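Local atomic coordinates of 5'-tyrosyl-DNA phosphodiesterase (Caenorhabditis elegans, PDB entry 4FVA), a protein that belongs to the endonuclease/exonuclease/phosphatase family of the DNase I-like clan, folds as two packed beta sheets, and holds a magnesium ion. Residues D225-T230 with I250-F255; F143-V148 with V160-D165; D178-A183 with R217-G222. All blocks are in the same frame, centred on the assembly; numbering follows the deposited sequence.

Contact 1: D225-T230 with I250-F255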
ATOM      1  N   ASP A 225     -12.035  -4.353 -14.825  1.00 32.95           N
ATOM      2  CA  ASP A 225     -11.272  -5.500 -15.304  1.00 39.01           C
ATOM      3  C   ASP A 225      -9.899  -5.171 -15.871  1.00 38.75           C
ATOM      4  O   ASP A 225      -9.064  -6.064 -16.041  1.00 41.74           O
ATOM      5  CB  ASP A 225     -12.093  -6.263 -16.342  1.00 53.12           C
ATOM      6  CG  ASP A 225     -13.092  -5.371 -17.054  1.00 69.12           C
ATOM      7  OD1 ASP A 225     -12.683  -4.615 -17.960  1.00 74.80           O
ATOM      8  OD2 ASP A 225     -14.289  -5.414 -16.697  1.00 76.19           O
ATOM      9  N   LYS A 226      -9.643  -3.894 -16.119  1.00 36.05           N
ATOM     10  CA  LYS A 226      -8.345  -3.494 -16.650  1.00 42.49           C
ATOM     11  C   LYS A 226      -7.549  -2.679 -15.630  1.00 37.98           C
ATOM     12  O   LYS A 226      -8.125  -1.998 -14.767  1.00 30.93           O
ATOM     13  CB  LYS A 226      -8.503  -2.724 -17.959  1.00 51.17           C
ATOM     14  CG  LYS A 226      -9.025  -3.580 -19.109  1.00 58.95           C
ATOM     15  CD  LYS A 226      -9.175  -2.748 -20.372  1.00 66.60           C
ATOM     16  CE  LYS A 226     -10.421  -1.891 -20.333  1.00 71.50           C
ATOM     17  NZ  LYS A 226     -11.076  -1.796 -21.667  1.00 75.39           N
ATOM     18  N   VAL A 227      -6.226  -2.756 -15.730  1.00 36.86           N
ATOM     19  CA  VAL A 227      -5.360  -2.077 -14.779  1.00 40.53           C
ATOM     20  C   VAL A 227      -4.063  -1.629 -15.444  1.00 41.75           C
ATOM     21  O   VAL A 227      -3.472  -2.363 -16.238  1.00 46.98           O
ATOM     22  CB  VAL A 227      -5.072  -2.972 -13.534  1.00 40.35           C
ATOM     23  CG1 VAL A 227      -4.489  -4.300 -13.958  1.00 40.80           C
ATOM     24  CG2 VAL A 227      -4.137  -2.269 -12.544  1.00 36.84           C
ATOM     25  N   LYS A 228      -3.637  -0.408 -15.133  1.00 31.71           N
ATOM     26  CA  LYS A 228      -2.302   0.044 -15.491  1.00 31.46           C
ATOM     27  C   LYS A 228      -1.454   0.151 -14.209  1.00 27.53           C
ATOM     28  O   LYS A 228      -1.975   0.503 -13.153  1.00 29.02           O
ATOM     29  CB  LYS A 228      -2.393   1.392 -16.211  1.00 33.30           C
ATOM     30  CG  LYS A 228      -2.803   1.245 -17.677  1.00 43.94           C
ATOM     31  CD  LYS A 228      -3.222   2.563 -18.306  1.00 52.98           C
ATOM     32  CE  LYS A 228      -3.029   2.526 -19.821  1.00 58.15           C
ATOM     33  NZ  LYS A 228      -3.660   3.699 -20.490  1.00 58.53           N
ATOM     34  N   PHE A 229      -0.152  -0.110 -14.313  1.00 22.77           N
ATOM     35  CA  PHE A 229       0.711  -0.243 -13.134  1.00 26.61           C
ATOM     36  C   PHE A 229       2.066   0.416 -13.383  1.00 26.31           C
ATOM     37  O   PHE A 229       2.729   0.119 -14.380  1.00 27.03           O
ATOM     38  CB  PHE A 229       0.895  -1.730 -12.784  1.00 24.22           C
ATOM     39  CG  PHE A 229       1.589  -1.979 -11.447  1.00 25.47           C
ATOM     40  CD1 PHE A 229       2.967  -1.856 -11.322  1.00 25.23           C
ATOM     41  CD2 PHE A 229       0.847  -2.350 -10.333  1.00 22.84           C
ATOM     42  CE1 PHE A 229       3.601  -2.094 -10.095  1.00 28.06           C
ATOM     43  CE2 PHE A 229       1.450  -2.589  -9.118  1.00 23.18           C
ATOM     44  CZ  PHE A 229       2.833  -2.456  -8.986  1.00 22.91           C
ATOM     45  N   THR A 230       2.452   1.345 -12.506  1.00 24.66           N
ATOM     46  CA  THR A 230       3.770   1.998 -12.601  1.00 23.29           C
ATOM     47  C   THR A 230       4.460   2.046 -11.242  1.00 23.09           C
ATOM     48  O   THR A 230       3.832   1.805 -10.209  1.00 22.65           O
ATOM     49  CB  THR A 230       3.677   3.445 -13.120  1.00 38.66           C
ATOM     50  OG1 THR A 230       3.004   4.254 -12.144  1.00 40.79           O
ATOM     51  CG2 THR A 230       2.916   3.507 -14.447  1.00 40.23           C
ATOM     52  N   ILE A 250       4.136   1.839  -5.422  1.00 21.53           N
ATOM     53  CA  ILE A 250       3.395   1.255  -6.524  1.00 21.61           C
ATOM     54  C   ILE A 250       2.164   2.110  -6.786  1.00 28.12           C
ATOM     55  O   ILE A 250       1.600   2.703  -5.865  1.00 23.96           O
ATOM     56  CB  ILE A 250       3.030  -0.241  -6.322  1.00 23.58           C
ATOM     57  CG1 ILE A 250       2.143  -0.453  -5.099  1.00 23.37           C
ATOM     58  CG2 ILE A 250       4.303  -1.098  -6.213  1.00 23.77           C
ATOM     59  CD1 ILE A 250       1.734  -1.916  -4.926  1.00 20.87           C
ATOM     60  N   ASN A 251       1.775   2.187  -8.050  1.00 27.92           N
ATOM     61  CA  ASN A 251       0.702   3.060  -8.486  1.00 26.14           C
ATOM     62  C   ASN A 251      -0.164   2.340  -9.525  1.00 28.49           C
ATOM     63  O   ASN A 251       0.262   2.125 -10.658  1.00 23.92           O
ATOM     64  CB  ASN A 251       1.304   4.342  -9.067  1.00 27.05           C
ATOM     65  CG  ASN A 251       0.243   5.326  -9.532  1.00 35.45           C
ATOM     66  OD1 ASN A 251      -0.817   5.435  -8.933  1.00 31.34           O
ATOM     67  ND2 ASN A 251       0.518   6.021 -10.632  1.00 41.18           N
ATOM     68  N   ALA A 252      -1.362   1.926  -9.135  1.00 28.13           N
ATOM     69  CA  ALA A 252      -2.201   1.159 -10.050  1.00 22.98           C
ATOM     70  C   ALA A 252      -3.471   1.917 -10.389  1.00 24.85           C
ATOM     71  O   ALA A 252      -4.177   2.418  -9.487  1.00 25.32           O
ATOM     72  CB  ALA A 252      -2.529  -0.211  -9.454  1.00 23.75           C
ATOM     73  N   THR A 253      -3.791   1.956 -11.677  1.00 24.26           N
ATOM     74  CA  THR A 253      -5.004   2.625 -12.147  1.00 24.38           C
ATOM     75  C   THR A 253      -5.959   1.580 -12.699  1.00 28.36           C
ATOM     76  O   THR A 253      -5.634   0.869 -13.661  1.00 28.16           O
ATOM     77  CB  THR A 253      -4.691   3.679 -13.231  1.00 28.59           C
ATOM     78  OG1 THR A 253      -3.776   4.654 -12.716  1.00 30.02           O
ATOM     79  CG2 THR A 253      -5.978   4.371 -13.701  1.00 29.65           C
ATOM     80  N   PHE A 254      -7.143   1.505 -12.098  1.00 30.27           N
ATOM     81  CA  PHE A 254      -8.113   0.489 -12.464  1.00 28.08           C
ATOM     82  C   PHE A 254      -9.232   1.122 -13.283  1.00 34.63           C
ATOM     83  O   PHE A 254      -9.716   2.217 -12.965  1.00 30.25           O
ATOM     84  CB  PHE A 254      -8.675  -0.199 -11.219  1.00 23.44           C
ATOM     85  CG  PHE A 254      -7.612  -0.785 -10.310  1.00 24.72           C
ATOM     86  CD1 PHE A 254      -6.944   0.015  -9.394  1.00 20.16           C
ATOM     87  CD2 PHE A 254      -7.296  -2.137 -10.361  1.00 24.45           C
ATOM     88  CE1 PHE A 254      -5.977  -0.521  -8.549  1.00 28.47           C
ATOM     89  CE2 PHE A 254      -6.327  -2.677  -9.526  1.00 26.65           C
ATOM     90  CZ  PHE A 254      -5.668  -1.865  -8.619  1.00 24.67           C
ATOM     91  N   PHE A 255      -9.631   0.439 -14.351  1.00 38.84           N
ATOM     92  CA  PHE A 255     -10.671   0.963 -15.232  1.00 40.15           C
ATOM     93  C   PHE A 255     -11.430  -0.141 -15.968  1.00 38.68           C
ATOM     94  O   PHE A 255     -11.048  -1.321 -15.921  1.00 35.36           O
ATOM     95  CB  PHE A 255     -10.093   1.991 -16.218  1.00 41.23           C
ATOM     96  CG  PHE A 255      -8.993   1.453 -17.100  1.00 41.92           C
ATOM     97  CD1 PHE A 255      -7.721   1.242 -16.597  1.00 45.11           C
ATOM     98  CD2 PHE A 255      -9.238   1.153 -18.433  1.00 46.38           C
ATOM     99  CE1 PHE A 255      -6.700   0.748 -17.411  1.00 45.61           C
ATOM    100  CE2 PHE A 255      -8.230   0.653 -19.249  1.00 44.32           C
ATOM    101  CZ  PHE A 255      -6.960   0.452 -18.738  1.00 47.98           C
TER

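Contact 2: F143-V148 with V160-D165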
ATOM      1  N   PHE A 143      -4.970 -15.043   6.312  1.00 22.65           N
ATOM      2  CA  PHE A 143      -6.018 -14.370   7.050  1.00 20.72           C
ATOM      3  C   PHE A 143      -6.569 -13.212   6.237  1.00 26.00           C
ATOM      4  O   PHE A 143      -7.788 -13.033   6.136  1.00 23.04           O
ATOM      5  CB  PHE A 143      -5.471 -13.884   8.396  1.00 22.44           C
ATOM      6  CG  PHE A 143      -6.437 -13.056   9.194  1.00 26.00           C
ATOM      7  CD1 PHE A 143      -7.328 -13.653  10.080  1.00 34.10           C
ATOM      8  CD2 PHE A 143      -6.455 -11.669   9.060  1.00 27.32           C
ATOM      9  CE1 PHE A 143      -8.234 -12.878  10.818  1.00 33.39           C
ATOM     10  CE2 PHE A 143      -7.345 -10.886   9.795  1.00 30.35           C
ATOM     11  CZ  PHE A 143      -8.234 -11.490  10.676  1.00 36.55           C
ATOM     12  N   CYS A 144      -5.684 -12.425   5.639  1.00 25.50           N
ATOM     13  CA  CYS A 144      -6.152 -11.294   4.844  1.00 31.15           C
ATOM     14  C   CYS A 144      -7.000 -11.769   3.668  1.00 29.23           C
ATOM     15  O   CYS A 144      -8.045 -11.195   3.376  1.00 22.35           O
ATOM     16  CB  CYS A 144      -4.979 -10.441   4.351  1.00 29.41           C
ATOM     17  SG  CYS A 144      -4.148  -9.533   5.676  1.00 24.48           S
ATOM     18  N   MET A 145      -6.556 -12.827   3.001  1.00 18.45           N
ATOM     19  CA  MET A 145      -7.304 -13.336   1.849  1.00 27.87           C
ATOM     20  C   MET A 145      -8.682 -13.881   2.258  1.00 28.51           C
ATOM     21  O   MET A 145      -9.673 -13.703   1.547  1.00 26.69           O
ATOM     22  CB  MET A 145      -6.477 -14.371   1.072  1.00 29.95           C
ATOM     23  CG  MET A 145      -5.413 -13.754   0.129  1.00 28.24           C
ATOM     24  SD  MET A 145      -6.120 -12.531  -1.016  1.00 41.43           S
ATOM     25  CE  MET A 145      -4.667 -11.941  -1.885  1.00 59.86           C
ATOM     26  N   ASP A 146      -8.753 -14.513   3.421  1.00 25.86           N
ATOM     27  CA  ASP A 146     -10.033 -14.982   3.924  1.00 24.48           C
ATOM     28  C   ASP A 146     -10.977 -13.817   4.150  1.00 29.87           C
ATOM     29  O   ASP A 146     -12.174 -13.897   3.857  1.00 32.48           O
ATOM     30  CB  ASP A 146      -9.850 -15.780   5.216  1.00 28.71           C
ATOM     31  CG  ASP A 146      -9.199 -17.139   4.980  1.00 30.98           C
ATOM     32  OD1 ASP A 146      -9.230 -17.632   3.837  1.00 31.36           O
ATOM     33  OD2 ASP A 146      -8.674 -17.724   5.950  1.00 36.53           O
ATOM     34  N   LYS A 147     -10.433 -12.727   4.678  1.00 25.89           N
ATOM     35  CA  LYS A 147     -11.215 -11.535   4.926  1.00 23.23           C
ATOM     36  C   LYS A 147     -11.722 -10.936   3.619  1.00 25.00           C
ATOM     37  O   LYS A 147     -12.888 -10.538   3.518  1.00 23.92           O
ATOM     38  CB  LYS A 147     -10.381 -10.522   5.713  1.00 32.43           C
ATOM     39  CG  LYS A 147     -11.122  -9.246   6.097  1.00 43.37           C
ATOM     40  CD  LYS A 147     -12.366  -9.552   6.918  1.00 52.73           C
ATOM     41  CE  LYS A 147     -12.965  -8.287   7.520  1.00 65.02           C
ATOM     42  NZ  LYS A 147     -13.285  -7.245   6.495  1.00 70.04           N
ATOM     43  N   VAL A 148     -10.842 -10.871   2.622  1.00 22.91           N
ATOM     44  CA  VAL A 148     -11.219 -10.430   1.277  1.00 19.97           C
ATOM     45  C   VAL A 148     -12.296 -11.325   0.674  1.00 29.71           C
ATOM     46  O   VAL A 148     -13.278 -10.836   0.124  1.00 21.53           O
ATOM     47  CB  VAL A 148      -9.982 -10.367   0.336  1.00 19.41           C
ATOM     48  CG1 VAL A 148     -10.393 -10.220  -1.135  1.00 18.22           C
ATOM     49  CG2 VAL A 148      -9.062  -9.216   0.745  1.00 23.44           C
ATOM     50  N   VAL A 160     -13.005  -4.111  -4.290  1.00 26.85           N
ATOM     51  CA  VAL A 160     -12.192  -4.420  -3.122  1.00 18.12           C
ATOM     52  C   VAL A 160     -10.706  -4.292  -3.491  1.00 28.70           C
ATOM     53  O   VAL A 160     -10.231  -4.935  -4.443  1.00 25.12           O
ATOM     54  CB  VAL A 160     -12.489  -5.846  -2.587  1.00 23.87           C
ATOM     55  CG1 VAL A 160     -11.649  -6.140  -1.365  1.00 28.18           C
ATOM     56  CG2 VAL A 160     -13.974  -6.003  -2.254  1.00 25.95           C
ATOM     57  N   PHE A 161      -9.976  -3.464  -2.744  1.00 20.80           N
ATOM     58  CA  PHE A 161      -8.524  -3.338  -2.928  1.00 22.83           C
ATOM     59  C   PHE A 161      -7.789  -3.815  -1.681  1.00 21.73           C
ATOM     60  O   PHE A 161      -7.984  -3.279  -0.578  1.00 24.80           O
ATOM     61  CB  PHE A 161      -8.119  -1.886  -3.247  1.00 18.95           C
ATOM     62  CG  PHE A 161      -8.695  -1.375  -4.544  1.00 20.43           C
ATOM     63  CD1 PHE A 161      -8.266  -1.892  -5.753  1.00 19.15           C
ATOM     64  CD2 PHE A 161      -9.686  -0.392  -4.544  1.00 27.21           C
ATOM     65  CE1 PHE A 161      -8.804  -1.441  -6.955  1.00 23.61           C
ATOM     66  CE2 PHE A 161     -10.234   0.074  -5.745  1.00 24.51           C
ATOM     67  CZ  PHE A 161      -9.786  -0.456  -6.955  1.00 22.55           C
ATOM     68  N   PHE A 162      -6.933  -4.810  -1.856  1.00 21.80           N
ATOM     69  CA  PHE A 162      -6.104  -5.284  -0.750  1.00 21.49           C
ATOM     70  C   PHE A 162      -4.621  -5.256  -1.089  1.00 21.87           C
ATOM     71  O   PHE A 162      -4.219  -5.745  -2.148  1.00 19.21           O
ATOM     72  CB  PHE A 162      -6.482  -6.700  -0.346  1.00 18.55           C
ATOM     73  CG  PHE A 162      -5.435  -7.363   0.488  1.00 24.00           C
ATOM     74  CD1 PHE A 162      -5.224  -6.970   1.805  1.00 22.64           C
ATOM     75  CD2 PHE A 162      -4.622  -8.333  -0.061  1.00 19.76           C
ATOM     76  CE1 PHE A 162      -4.226  -7.569   2.574  1.00 25.26           C
ATOM     77  CE2 PHE A 162      -3.626  -8.942   0.699  1.00 28.74           C
ATOM     78  CZ  PHE A 162      -3.428  -8.551   2.019  1.00 25.30           C
ATOM     79  N   GLY A 163      -3.807  -4.692  -0.191  1.00 21.40           N
ATOM     80  CA  GLY A 163      -2.369  -4.703  -0.389  1.00 22.29           C
ATOM     81  C   GLY A 163      -1.587  -3.902   0.641  1.00 21.07           C
ATOM     82  O   GLY A 163      -2.034  -3.696   1.779  1.00 19.02           O
ATOM     83  N   GLY A 164      -0.411  -3.448   0.223  1.00 19.44           N
ATOM     84  CA  GLY A 164       0.505  -2.733   1.079  1.00 19.46           C
ATOM     85  C   GLY A 164       1.877  -3.343   0.935  1.00 22.46           C
ATOM     86  O   GLY A 164       2.230  -3.903  -0.116  1.00 23.70           O
ATOM     87  N   ASP A 165       2.655  -3.258   2.004  1.00 23.63           N
ATOM     88  CA  ASP A 165       3.946  -3.916   2.045  1.00 22.99           C
ATOM     89  C   ASP A 165       3.721  -5.304   2.597  1.00 19.97           C
ATOM     90  O   ASP A 165       3.562  -5.468   3.803  1.00 20.42           O
ATOM     91  CB  ASP A 165       4.925  -3.150   2.930  1.00 20.08           C
ATOM     92  CG  ASP A 165       6.307  -3.794   2.962  1.00 20.54           C
ATOM     93  OD1 ASP A 165       6.469  -4.900   2.397  1.00 20.61           O
ATOM     94  OD2 ASP A 165       7.227  -3.202   3.567  1.00 22.24           O
TER

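Contact 3: D178-A183 with R217-G222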
ATOM      1  N   ASP A 178     -10.315 -17.016  -6.526  1.00 55.23           N
ATOM      2  CA  ASP A 178     -10.556 -16.782  -7.942  1.00 57.39           C
ATOM      3  C   ASP A 178     -11.393 -15.501  -8.019  1.00 44.60           C
ATOM      4  O   ASP A 178     -12.262 -15.289  -7.183  1.00 42.67           O
ATOM      5  CB  ASP A 178     -11.279 -17.984  -8.553  1.00 69.57           C
ATOM      6  CG  ASP A 178     -10.403 -19.236  -8.577  1.00 81.39           C
ATOM      7  OD1 ASP A 178      -9.179 -19.116  -8.330  1.00 85.06           O
ATOM      8  OD2 ASP A 178     -10.938 -20.341  -8.808  1.00 84.66           O
ATOM      9  N   GLY A 179     -11.126 -14.634  -8.989  1.00 42.09           N
ATOM     10  CA  GLY A 179     -11.804 -13.346  -9.028  1.00 40.73           C
ATOM     11  C   GLY A 179     -10.943 -12.226  -8.452  1.00 41.98           C
ATOM     12  O   GLY A 179     -11.149 -11.046  -8.766  1.00 41.99           O
ATOM     13  N   VAL A 180      -9.993 -12.596  -7.590  1.00 41.06           N
ATOM     14  CA  VAL A 180      -9.018 -11.653  -7.041  1.00 32.46           C
ATOM     15  C   VAL A 180      -7.724 -11.753  -7.846  1.00 33.82           C
ATOM     16  O   VAL A 180      -7.135 -12.836  -7.943  1.00 34.32           O
ATOM     17  CB  VAL A 180      -8.687 -11.937  -5.552  1.00 31.32           C
ATOM     18  CG1 VAL A 180      -7.600 -10.981  -5.059  1.00 27.49           C
ATOM     19  CG2 VAL A 180      -9.930 -11.826  -4.678  1.00 23.20           C
ATOM     20  N   LYS A 181      -7.260 -10.625  -8.382  1.00 23.14           N
ATOM     21  CA  LYS A 181      -6.067 -10.603  -9.207  1.00 20.45           C
ATOM     22  C   LYS A 181      -5.024  -9.655  -8.675  1.00 24.00           C
ATOM     23  O   LYS A 181      -5.342  -8.643  -8.043  1.00 25.63           O
ATOM     24  CB  LYS A 181      -6.389 -10.195 -10.651  1.00 20.89           C
ATOM     25  CG  LYS A 181      -7.209 -11.208 -11.435  1.00 30.92           C
ATOM     26  CD  LYS A 181      -7.410 -10.739 -12.879  1.00 36.68           C
ATOM     27  CE  LYS A 181      -8.022 -11.840 -13.737  1.00 43.15           C
ATOM     28  NZ  LYS A 181      -9.279 -12.357 -13.143  1.00 50.66           N
ATOM     29  N   ASP A 182      -3.773  -9.981  -8.986  1.00 21.89           N
ATOM     30  CA  ASP A 182      -2.637  -9.169  -8.605  1.00 23.84           C
ATOM     31  C   ASP A 182      -2.471  -8.079  -9.657  1.00 23.82           C
ATOM     32  O   ASP A 182      -2.327  -8.362 -10.847  1.00 28.19           O
ATOM     33  CB  ASP A 182      -1.399 -10.065  -8.525  1.00 25.85           C
ATOM     34  CG  ASP A 182      -0.144  -9.300  -8.190  1.00 25.64           C
ATOM     35  OD1 ASP A 182      -0.005  -8.162  -8.679  1.00 28.56           O
ATOM     36  OD2 ASP A 182       0.722  -9.860  -7.474  1.00 33.53           O
ATOM     37  N   ALA A 183      -2.517  -6.827  -9.220  1.00 23.90           N
ATOM     38  CA  ALA A 183      -2.493  -5.688 -10.144  1.00 21.20           C
ATOM     39  C   ALA A 183      -1.284  -5.698 -11.076  1.00 27.45           C
ATOM     40  O   ALA A 183      -1.412  -5.442 -12.274  1.00 23.50           O
ATOM     41  CB  ALA A 183      -2.571  -4.367  -9.367  1.00 20.97           C
ATOM     42  N   ARG A 217       2.523  -5.023  -3.020  1.00 20.74           N
ATOM     43  CA  ARG A 217       1.575  -5.545  -4.000  1.00 20.74           C
ATOM     44  C   ARG A 217       0.175  -5.013  -3.766  1.00 25.26           C
ATOM     45  O   ARG A 217      -0.174  -4.604  -2.656  1.00 21.31           O
ATOM     46  CB  ARG A 217       1.540  -7.079  -3.964  1.00 20.81           C
ATOM     47  CG  ARG A 217       2.914  -7.741  -4.117  1.00 26.95           C
ATOM     48  CD  ARG A 217       2.801  -9.255  -4.239  1.00 27.72           C
ATOM     49  NE  ARG A 217       4.121  -9.900  -4.196  1.00 32.25           N
ATOM     50  CZ  ARG A 217       4.341 -11.185  -4.467  1.00 31.60           C
ATOM     51  NH1 ARG A 217       3.331 -11.981  -4.806  1.00 27.90           N
ATOM     52  NH2 ARG A 217       5.569 -11.677  -4.402  1.00 28.45           N
ATOM     53  N   LEU A 218      -0.624  -5.037  -4.825  1.00 21.13           N
ATOM     54  CA  LEU A 218      -2.023  -4.651  -4.752  1.00 22.19           C
ATOM     55  C   LEU A 218      -2.860  -5.718  -5.435  1.00 24.40           C
ATOM     56  O   LEU A 218      -2.602  -6.074  -6.586  1.00 26.64           O
ATOM     57  CB  LEU A 218      -2.236  -3.305  -5.451  1.00 23.30           C
ATOM     58  CG  LEU A 218      -2.026  -2.100  -4.536  1.00 33.65           C
ATOM     59  CD1 LEU A 218      -1.995  -0.790  -5.337  1.00 34.04           C
ATOM     60  CD2 LEU A 218      -3.121  -2.074  -3.450  1.00 27.60           C
ATOM     61  N   TYR A 219      -3.852  -6.226  -4.713  1.00 23.14           N
ATOM     62  CA  TYR A 219      -4.800  -7.179  -5.262  1.00 24.47           C
ATOM     63  C   TYR A 219      -6.137  -6.484  -5.360  1.00 26.59           C
ATOM     64  O   TYR A 219      -6.419  -5.569  -4.571  1.00 21.82           O
ATOM     65  CB  TYR A 219      -4.923  -8.406  -4.353  1.00 22.71           C
ATOM     66  CG  TYR A 219      -3.647  -9.189  -4.210  1.00 26.33           C
ATOM     67  CD1 TYR A 219      -2.733  -8.894  -3.214  1.00 31.84           C
ATOM     68  CD2 TYR A 219      -3.351 -10.227  -5.084  1.00 28.86           C
ATOM     69  CE1 TYR A 219      -1.552  -9.609  -3.090  1.00 31.61           C
ATOM     70  CE2 TYR A 219      -2.182 -10.949  -4.968  1.00 28.82           C
ATOM     71  CZ  TYR A 219      -1.287 -10.634  -3.967  1.00 28.86           C
ATOM     72  OH  TYR A 219      -0.122 -11.352  -3.840  1.00 26.37           O
ATOM     73  N   TRP A 220      -6.966  -6.895  -6.319  1.00 24.62           N
ATOM     74  CA  TRP A 220      -8.326  -6.365  -6.356  1.00 23.84           C
ATOM     75  C   TRP A 220      -9.367  -7.349  -6.874  1.00 25.79           C
ATOM     76  O   TRP A 220      -9.053  -8.327  -7.560  1.00 21.86           O
ATOM     77  CB  TRP A 220      -8.387  -5.051  -7.143  1.00 22.69           C
ATOM     78  CG  TRP A 220      -8.822  -5.184  -8.573  1.00 27.92           C
ATOM     79  CD1 TRP A 220     -10.034  -4.821  -9.096  1.00 31.65           C
ATOM     80  CD2 TRP A 220      -8.045  -5.688  -9.673  1.00 24.15           C
ATOM     81  NE1 TRP A 220     -10.057  -5.072 -10.450  1.00 23.23           N
ATOM     82  CE2 TRP A 220      -8.852  -5.603 -10.829  1.00 27.85           C
ATOM     83  CE3 TRP A 220      -6.750  -6.201  -9.790  1.00 26.62           C
ATOM     84  CZ2 TRP A 220      -8.401  -6.019 -12.093  1.00 30.30           C
ATOM     85  CZ3 TRP A 220      -6.302  -6.605 -11.044  1.00 30.69           C
ATOM     86  CH2 TRP A 220      -7.125  -6.513 -12.177  1.00 27.28           C
ATOM     87  N   SER A 221     -10.613  -7.068  -6.532  1.00 22.57           N
ATOM     88  CA  SER A 221     -11.739  -7.765  -7.108  1.00 24.25           C
ATOM     89  C   SER A 221     -12.759  -6.705  -7.413  1.00 26.22           C
ATOM     90  O   SER A 221     -12.791  -5.673  -6.734  1.00 26.37           O
ATOM     91  CB  SER A 221     -12.312  -8.772  -6.120  1.00 30.04           C
ATOM     92  OG  SER A 221     -13.554  -9.259  -6.574  1.00 33.19           O
ATOM     93  N   GLY A 222     -13.591  -6.945  -8.424  1.00 26.19           N
ATOM     94  CA  GLY A 222     -14.650  -6.008  -8.740  1.00 27.34           C
ATOM     95  C   GLY A 222     -14.906  -5.799 -10.215  1.00 29.05           C
ATOM     96  O   GLY A 222     -14.270  -6.430 -11.064  1.00 34.50           O
TER
HETATM   97  O   HOH W   1     -10.104  -8.864 -10.382  1.00 33.43           O
HETATM   98  O   HOH W   2     -12.923  -9.272 -10.044  1.00 34.34           O
HETATM   99  O   HOH W   3       0.846  -5.711  -7.237  1.00 24.50           O

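Contact 1: D225-T230 with I250-F255
Phe255 lays its ring against Lys226, with Lys226 CB sitting over one ring face in a CH-pi contact 3.7 Å from the ring centroid. The lysine chain bends further along, which brings its CE to 3.5 Å from Phe255 CE2. Lys228 meets the same ring through its methylenes, CG lying 3.9 Å from Phe255 CE1. The ring can reach across to the neighbouring strand because its CG stands between the backbone N and the carbonyl carbon (chi1 59°). The main chains of Lys226 and Phe255 are also paired: Lys226 N to Phe255 O and Phe255 N to Lys226 O are both 2.9 Å hydrogen bonds. Asp225 and Lys226 together face Phe255, a classic beta bulge at the start of strand 226-232. This strand lies at one edge of a six-stranded sheet and runs antiparallel to 249-255, which is bonded on its other flank to strand 13-20. Further along, Lys228 pairs with Thr253 and Thr230 with Asn251. On the face carrying Val227, Phe229, Ala252 and Phe254, contacts are apolar: Val227 CG2 lies over one face of the Phe254 ring, toward its rim, and Phe229 CZ touches Ile250 CG2 at 3.4 Å. That face packs on helix 183-186. At the far end, Asn251 ND2 makes a weak hydrogen bond to Thr230 OG1, which is also bonded to Glu232.

Contact 2: F143-V148 with V160-D165
Phe162 carries most of the contact between helix and strand, its ring and CB touched by Cys144, Met145 and Val148. The contact lies inside a beta-alpha-beta unit: helix 134-154 connects the parallel neighbours 118-126 and 159-163 and packs on the second of them. The short helix and strand segments run antiparallel, with axes 10.1 Å apart, and no hydrogen bond passes between them. Packing is closest at the end of the ring, where Cys144 CB comes to 3.4 Å from Phe162 CZ. Holding Phe162 CG opposite its backbone N (chi1 163°) sends the ring out to the helix. Val148 CG2 lies across the stem of that side chain, 3.8 Å from Phe162 CB, while Met145 reaches the ring through its methyl, CE being 4.0 Å from Phe162 CD2. Toward Val160 the fit is looser, Val148 CG1 and Val160 CG1 approaching no nearer than 4.3 Å. The outer side of the helix differs in kind: Phe143 is exposed, and the partly exposed Asp146 forms salt bridges with Arg149 and Arg175. Both sulfurs approach the aromatic ring obliquely, the nearer being Cys144 SG at 4.7 Å from the Phe162 ring centroid.

Contact 3: D178-A183 with R217-G222
Lys181 and Trp220 form an antiparallel hydrogen-bonded pair that docks the short strand 181-182 onto strand 212-221. Lys181 N bonds Trp220 O at 3.0 Å, and Trp220 N returns a bond to Lys181 O. A third main-chain bond, nearly straight at 170°, runs from Ala183 N to Leu218 O over 2.7 Å, just where the chain enters helix 183-186.

Water molecules extend the pairing at both ends. One lies within hydrogen-bonding distance of Gly179 O and Trp220 O and sits over the centre of a Trp220 ring face. A second joins Gly179 O to Gly222 N, and a third links Asp182 OD1 (3.0 Å) to Leu218 N (2.9 Å).

Packing differs on the two faces of the sheet. Trp220 leans over the short strand, its CZ3 placed 3.6 Å from Lys181 CB, and its NE1 is bonded to Leu224 O. On the opposite face, Tyr219 presses its CE2 to 3.7 Å from Asp182 CB, and Val180 CG1 lies against Tyr219 CB. The Asp182 carboxylate and the tyrosine ring are inclined at 63°.

The charged groups gather round Asp182. Its OD2 stands 4.3 Å from Arg217 NH1, well out of the guanidinium plane, too far for a salt bridge; the actual salt-bridge partner is Arg214, whose carbonyl oxygen accepts a bond from Arg217 NE. As the N-cap residue, Asp182 uses OD1 for weak hydrogen bonds to Trp184 N and Glu185 N. With two arginines and a helix N terminus about it, this buried carboxylate is probably kept ionised, and the same group both caps the helix weakly and is tied to strand 212-221 by Arg214 and by the water on Leu218 N.

How the contacts relate
Following the chain from the N terminus, contact 2 closes first, across the short connection from helix 134-154 into strand 159-163. Contact 3 then closes the longer excursion from 178-183 to 217-222, and contact 1 the last one, from 225-230 to 250-255. The three come in series; none nests in or crosses another. Contacts 2 and 3 share a sheet, since strand 159-163 lies beside 212-221, with Phe162 O 2.6 Å from Tyr219 N in a probable hydrogen bond. Contact 1 belongs to the other sheet, which includes strands 13-20 and 47-53. The two sheets meet where Phe254 touches both Phe161 and Trp220, and Ile250 packs on Leu218.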